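Local coordinates for protein GLB-12 (Caenorhabditis elegans, PDB 4BJA) that binds heme b within a globin fold, its iron held by two axial ligands, and is probably a redox-signalling globin needed for reproduction in the nematode, at residues 105-110 with 114-119; 151-156 with 191-196. The protein carries 1 engineered substitution. One frame throughout, in Å; residues are numbered along the deposited sequence.

Interaction 1: residues 105-110 with 114-119; sequences SMLGTS and TGAWQL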
loop_
_atom_site.group_PDB
_atom_site.type_symbol
_atom_site.label_atom_id
_atom_site.label_comp_id
_atom_site.label_asym_id
_atom_site.label_seq_id
_atom_site.Cartn_x
_atom_site.Cartn_y
_atom_site.Cartn_z
ATOM N N SER A 105 15.118 -3.670 -11.577
ATOM C CA SER A 105 16.436 -2.975 -11.555
ATOM C C SER A 105 16.387 -1.795 -10.562
ATOM O O SER A 105 17.315 -1.592 -9.781
ATOM C CB SER A 105 16.789 -2.465 -12.968
ATOM O OG SER A 105 18.070 -1.824 -12.927
ATOM N N MET A 106 15.328 -1.007 -10.619
ATOM C CA MET A 106 15.237 0.148 -9.725
ATOM C C MET A 106 15.205 -0.302 -8.297
ATOM O O MET A 106 15.821 0.344 -7.437
ATOM C CB MET A 106 14.053 1.053 -10.046
ATOM C CG MET A 106 14.292 1.962 -11.305
ATOM S SD MET A 106 12.997 3.145 -11.517
ATOM C CE MET A 106 11.743 2.109 -12.150
ATOM N N LEU A 107 14.437 -1.362 -8.000
ATOM C CA LEU A 107 14.285 -1.849 -6.639
ATOM C C LEU A 107 15.556 -2.501 -6.154
ATOM O O LEU A 107 16.008 -2.234 -5.037
ATOM C CB LEU A 107 13.132 -2.862 -6.542
ATOM C CG LEU A 107 11.760 -2.192 -6.720
ATOM C CD1 LEU A 107 10.683 -3.297 -6.792
ATOM C CD2 LEU A 107 11.413 -1.157 -5.625
ATOM N N GLY A 108 16.152 -3.359 -6.982
ATOM C CA GLY A 108 17.120 -4.292 -6.466
ATOM C C GLY A 108 18.542 -3.918 -6.808
ATOM O O GLY A 108 19.454 -4.450 -6.208
ATOM N N THR A 109 18.734 -3.040 -7.775
ATOM C CA THR A 109 20.093 -2.642 -8.139
ATOM C C THR A 109 20.359 -1.230 -7.665
ATOM O O THR A 109 21.290 -1.005 -6.874
ATOM C CB THR A 109 20.339 -2.736 -9.635
ATOM O OG1 THR A 109 20.323 -4.124 -9.981
ATOM C CG2 THR A 109 21.693 -2.076 -10.012
ATOM N N SER A 110 19.574 -0.288 -8.148
ATOM C CA SER A 110 19.882 1.103 -7.815
ATOM C C SER A 110 19.251 1.584 -6.485
ATOM O O SER A 110 19.598 2.660 -6.014
ATOM C CB SER A 110 19.515 1.993 -8.992
ATOM O OG SER A 110 18.128 1.917 -9.304
ATOM N N THR A 114 11.900 5.613 -5.075
ATOM C CA THR A 114 11.029 6.639 -5.593
ATOM C C THR A 114 10.642 6.362 -7.032
ATOM O O THR A 114 9.469 6.353 -7.361
ATOM C CB THR A 114 11.724 8.034 -5.490
ATOM O OG1 THR A 114 11.814 8.345 -4.098
ATOM C CG2 THR A 114 10.918 9.106 -6.195
ATOM N N GLY A 115 11.632 6.099 -7.872
ATOM C CA GLY A 115 11.336 5.859 -9.290
ATOM C C GLY A 115 10.513 4.587 -9.474
ATOM O O GLY A 115 9.676 4.522 -10.344
ATOM N N ALA A 116 10.732 3.597 -8.625
ATOM C CA ALA A 116 9.972 2.324 -8.732
ATOM C C ALA A 116 8.505 2.603 -8.436
ATOM O O ALA A 116 7.606 2.208 -9.210
ATOM C CB ALA A 116 10.510 1.314 -7.782
ATOM N N TRP A 117 8.233 3.284 -7.325
ATOM C CA TRP A 117 6.838 3.597 -6.990
ATOM C C TRP A 117 6.200 4.498 -8.036
ATOM O O TRP A 117 5.037 4.297 -8.461
ATOM C CB TRP A 117 6.809 4.194 -5.565
ATOM C CG TRP A 117 5.461 4.288 -4.949
ATOM C CD1 TRP A 117 4.319 3.530 -5.233
ATOM C CD2 TRP A 117 5.114 5.147 -3.873
ATOM N NE1 TRP A 117 3.293 3.916 -4.385
ATOM C CE2 TRP A 117 3.754 4.915 -3.557
ATOM C CE3 TRP A 117 5.831 6.115 -3.148
ATOM C CZ2 TRP A 117 3.094 5.601 -2.522
ATOM C CZ3 TRP A 117 5.156 6.810 -2.114
ATOM C CH2 TRP A 117 3.810 6.540 -1.823
ATOM N N GLN A 118 6.953 5.512 -8.479
ATOM C CA GLN A 118 6.422 6.425 -9.494
ATOM C C GLN A 118 6.048 5.682 -10.798
ATOM O O GLN A 118 5.023 5.990 -11.415
ATOM C CB GLN A 118 7.431 7.506 -9.853
ATOM C CG GLN A 118 7.573 8.596 -8.750
ATOM C CD GLN A 118 8.753 9.526 -9.041
ATOM O OE1 GLN A 118 9.656 9.183 -9.807
ATOM N NE2 GLN A 118 8.749 10.690 -8.429
ATOM N N LEU A 119 6.910 4.761 -11.210
ATOM C CA LEU A 119 6.678 3.933 -12.426
ATOM C C LEU A 119 5.365 3.174 -12.287
ATOM O O LEU A 119 4.519 3.178 -13.206
ATOM C CB LEU A 119 7.855 2.983 -12.668
ATOM C CG LEU A 119 7.627 1.956 -13.821
ATOM C CD1 LEU A 119 7.408 2.639 -15.172
ATOM C CD2 LEU A 119 8.789 0.989 -13.925
#
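Met106 and Leu107, from the last turn of helix 87-108, carry the apolar contact with Gly115, Ala116 and Leu119 near the start of helix 113-126. The thioether of Met106 does two jobs. Its sulfur rests against the backbone, with SD 3.5 Å from C of Gly115 and 3.7 Å from N of Ala116, so it lies over the peptide link between them. Gly115 has no side chain to hold the sulfur off. A bend at the end of the methionine chain (chi3 -76°) then carries the methyl along the helix, where CE meets CD2 of Leu119 at 3.6 Å and the two side chains cross at about a right angle. One residue on, Leu107 presses the tip of a branch onto the methyl of Ala116; CD2 to CB is 3.4 Å, tight for two carbons. Ala116 also rests on Leu103, and Leu119 on Phe99 and Gln102, all three earlier on helix 87-108.

Hydrogen bonds shape the turn itself. The carbonyl O of Ser105 accepts from N of Thr109 at 2.9 Å and N of Ser110 at 3.1 Å, while Asn112 bonds the backbone of Met106 and, through OD1, N of Gly115.

Such a corner, closed by apolar side chains, is the E-F helical hairpin of the globin fold, whose helices each bring an axial histidine to the heme, His92 near the start of the first and His127 just after the second.

Interaction 2: residues 151-156 with 191-196; sequences VFIERL and VWKKFL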
loop_
_atom_site.group_PDB
_atom_site.type_symbol
_atom_site.label_atom_id
_atom_site.label_comp_id
_atom_site.label_asym_id
_atom_site.label_seq_id
_atom_site.Cartn_x
_atom_site.Cartn_y
_atom_site.Cartn_z
ATOM N N VAL A 151 -1.959 -14.554 -12.732
ATOM C CA VAL A 151 -1.418 -15.612 -13.592
ATOM C C VAL A 151 0.101 -15.609 -13.516
ATOM O O VAL A 151 0.734 -16.685 -13.510
ATOM C CB VAL A 151 -1.974 -15.548 -15.036
ATOM C CG1 VAL A 151 -1.415 -16.767 -15.885
ATOM C CG2 VAL A 151 -3.517 -15.564 -14.999
ATOM N N PHE A 152 0.703 -14.400 -13.434
ATOM C CA PHE A 152 2.122 -14.350 -13.171
ATOM C C PHE A 152 2.524 -14.988 -11.847
ATOM O O PHE A 152 3.524 -15.693 -11.784
ATOM C CB PHE A 152 2.632 -12.915 -13.305
ATOM C CG PHE A 152 2.825 -12.531 -14.735
ATOM C CD1 PHE A 152 4.062 -12.801 -15.384
ATOM C CD2 PHE A 152 1.764 -11.972 -15.447
ATOM C CE1 PHE A 152 4.225 -12.472 -16.736
ATOM C CE2 PHE A 152 1.899 -11.642 -16.825
ATOM C CZ PHE A 152 3.139 -11.900 -17.459
ATOM N N ILE A 153 1.751 -14.743 -10.799
ATOM C CA ILE A 153 2.040 -15.384 -9.510
ATOM C C ILE A 153 2.047 -16.921 -9.654
ATOM O O ILE A 153 2.944 -17.622 -9.115
ATOM C CB ILE A 153 1.031 -14.913 -8.455
ATOM C CG1 ILE A 153 1.334 -13.439 -8.085
ATOM C CG2 ILE A 153 1.122 -15.796 -7.186
ATOM C CD1 ILE A 153 0.266 -12.750 -7.265
ATOM N N GLU A 154 1.072 -17.458 -10.384
ATOM C CA GLU A 154 0.986 -18.916 -10.526
ATOM C C GLU A 154 2.041 -19.515 -11.472
ATOM O O GLU A 154 2.514 -20.616 -11.263
ATOM C CB GLU A 154 -0.436 -19.264 -11.065
ATOM C CG GLU A 154 -1.554 -18.924 -10.098
ATOM C CD GLU A 154 -1.268 -19.393 -8.615
ATOM O OE1 GLU A 154 -1.094 -20.612 -8.338
ATOM O OE2 GLU A 154 -1.218 -18.526 -7.715
ATOM N N ARG A 155 2.385 -18.776 -12.535
ATOM C CA ARG A 155 3.216 -19.282 -13.633
ATOM C C ARG A 155 4.667 -18.787 -13.621
ATOM O O ARG A 155 5.584 -19.542 -13.923
ATOM C CB ARG A 155 2.572 -18.905 -14.974
ATOM C CG ARG A 155 1.165 -19.471 -15.197
ATOM C CD ARG A 155 1.226 -20.882 -15.773
ATOM N NE ARG A 155 1.484 -20.869 -17.214
ATOM C CZ ARG A 155 2.447 -21.558 -17.824
ATOM N NH1 ARG A 155 3.260 -22.343 -17.130
ATOM N NH2 ARG A 155 2.587 -21.470 -19.138
ATOM N N LEU A 156 4.888 -17.513 -13.281
ATOM C CA LEU A 156 6.269 -17.002 -13.292
ATOM C C LEU A 156 7.074 -17.504 -12.111
ATOM O O LEU A 156 8.262 -17.842 -12.281
ATOM C CB LEU A 156 6.204 -15.480 -13.245
ATOM C CG LEU A 156 7.386 -14.658 -13.773
ATOM C CD1 LEU A 156 7.690 -13.355 -13.052
ATOM C CD2 LEU A 156 8.546 -15.287 -14.590
ATOM N N VAL A 191 8.719 -13.492 -1.421
ATOM C CA VAL A 191 9.140 -12.175 -1.869
ATOM C C VAL A 191 8.426 -11.768 -3.159
ATOM O O VAL A 191 7.953 -10.621 -3.280
ATOM C CB VAL A 191 10.681 -12.073 -2.029
ATOM C CG1 VAL A 191 11.039 -10.779 -2.670
ATOM C CG2 VAL A 191 11.360 -12.177 -0.654
ATOM N N TRP A 192 8.343 -12.698 -4.119
ATOM C CA TRP A 192 7.697 -12.375 -5.374
ATOM C C TRP A 192 6.213 -12.149 -5.151
ATOM O O TRP A 192 5.598 -11.296 -5.796
ATOM C CB TRP A 192 7.991 -13.474 -6.452
ATOM C CG TRP A 192 9.239 -13.141 -7.177
ATOM C CD1 TRP A 192 10.506 -13.555 -6.869
ATOM C CD2 TRP A 192 9.364 -12.260 -8.293
ATOM N NE1 TRP A 192 11.413 -13.001 -7.742
ATOM C CE2 TRP A 192 10.735 -12.208 -8.637
ATOM C CE3 TRP A 192 8.445 -11.537 -9.063
ATOM C CZ2 TRP A 192 11.205 -11.439 -9.717
ATOM C CZ3 TRP A 192 8.912 -10.787 -10.135
ATOM C CH2 TRP A 192 10.284 -10.728 -10.441
ATOM N N LYS A 193 5.602 -12.910 -4.246
ATOM C CA LYS A 193 4.186 -12.625 -3.932
ATOM C C LYS A 193 4.003 -11.230 -3.324
ATOM O O LYS A 193 3.081 -10.530 -3.703
ATOM C CB LYS A 193 3.543 -13.703 -3.066
ATOM C CG LYS A 193 3.322 -15.000 -3.868
ATOM C CD LYS A 193 2.659 -16.068 -2.998
ATOM C CE LYS A 193 2.444 -17.365 -3.774
ATOM N NZ LYS A 193 1.993 -18.508 -2.845
ATOM N N LYS A 194 4.870 -10.847 -2.369
ATOM C CA LYS A 194 4.735 -9.489 -1.793
ATOM C C LYS A 194 4.914 -8.419 -2.849
ATOM O O LYS A 194 4.139 -7.461 -2.905
ATOM C CB LYS A 194 5.722 -9.271 -0.661
ATOM C CG LYS A 194 5.343 -10.098 0.560
ATOM C CD LYS A 194 6.268 -9.730 1.760
ATOM C CE LYS A 194 7.771 -9.817 1.447
ATOM N NZ LYS A 194 8.647 -9.317 2.605
ATOM N N PHE A 195 5.923 -8.611 -3.706
ATOM C CA PHE A 195 6.212 -7.684 -4.746
ATOM C C PHE A 195 5.029 -7.565 -5.719
ATOM O O PHE A 195 4.526 -6.460 -6.011
ATOM C CB PHE A 195 7.521 -8.118 -5.484
ATOM C CG PHE A 195 7.777 -7.376 -6.768
ATOM C CD1 PHE A 195 7.864 -5.973 -6.789
ATOM C CD2 PHE A 195 7.917 -8.080 -7.977
ATOM C CE1 PHE A 195 8.082 -5.260 -7.979
ATOM C CE2 PHE A 195 8.120 -7.367 -9.176
ATOM C CZ PHE A 195 8.219 -5.955 -9.178
ATOM N N LEU A 196 4.595 -8.698 -6.258
ATOM C CA LEU A 196 3.568 -8.657 -7.304
ATOM C C LEU A 196 2.220 -8.166 -6.738
ATOM O O LEU A 196 1.463 -7.457 -7.436
ATOM C CB LEU A 196 3.468 -10.025 -7.964
ATOM C CG LEU A 196 4.672 -10.363 -8.852
ATOM C CD1 LEU A 196 4.490 -11.762 -9.355
ATOM C CD2 LEU A 196 4.787 -9.429 -10.026
#
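Leu156 reaches the six-membered ring of Trp192 with one branch: CD1 lies 4.1 Å from CZ3 in an oblique approach. At the edge of the same indole, in its plane, lies CG of Leu196, one turn along the helix, and CE3 of Trp192 in turn meets the edge of the Phe195 ring in plane. Met100 of helix 87-108 and Leu40 of helix 34-46 also pack on Trp192, as do Ile157 and Leu160 of helix 144-160, and its NE1 donates its hydrogen bond to OG1 of Thr43, which satisfies the ring nitrogen on helix 34-46. The ring of Phe152 leads away from helix 185-214, stacking with Phe96 and meeting Phe58 at a steep angle.

The backbones behind these rings are the G and H helices of the globin fold, an antiparallel pair whose segment axes stand 10.4 Å apart and run at 159° to each other. Ile153 and Lys193 hold the closest CA atoms, 6.6 Å apart.

Ile153 divides its two branches between two partners. The side chains of Ile153 and Leu196 slide past each other in opposite directions, and CG1, set beside the backbone N (chi1 -72°), comes 3.8 Å from CD1 of Leu196. CG2, anti to the backbone N, meets the chain of Lys193, the two side chains crossing at about a right angle: CE of Lys193 is 4.0 Å and CG 4.1 Å from CG2 of Ile153. The extended lysine thus spends its methylenes on an apolar neighbour at the exposed margin, while its ammonium travels on. NZ ends 5.8 Å from OE2 of Glu154, too far for a salt bridge, although the opposite charges may attract weakly. On the inner side, Leu196 goes on to Ile149, one turn earlier on helix 144-160.

Overall arrangement
From the N terminus, the chain builds helices 34-46 and 50-65 before helix 87-108, which bears the axial ligand His92. Interaction 1 then closes a very short loop, joining the end of this helix to the start of helix 113-126, which ends just before the second axial ligand, His127. Interaction 2 comes later and closes a much longer loop, pairing helix 144-160 with helix 185-214 across a span that includes the unmodelled residues 167-181. The two loops follow in series, neither enclosing nor crossing the other. Their centres lie about 18 Å apart, yet they meet where CD1 of Leu107 packs 3.5 Å from CE1 of Phe195, tying the E-F corner to the G-H pair.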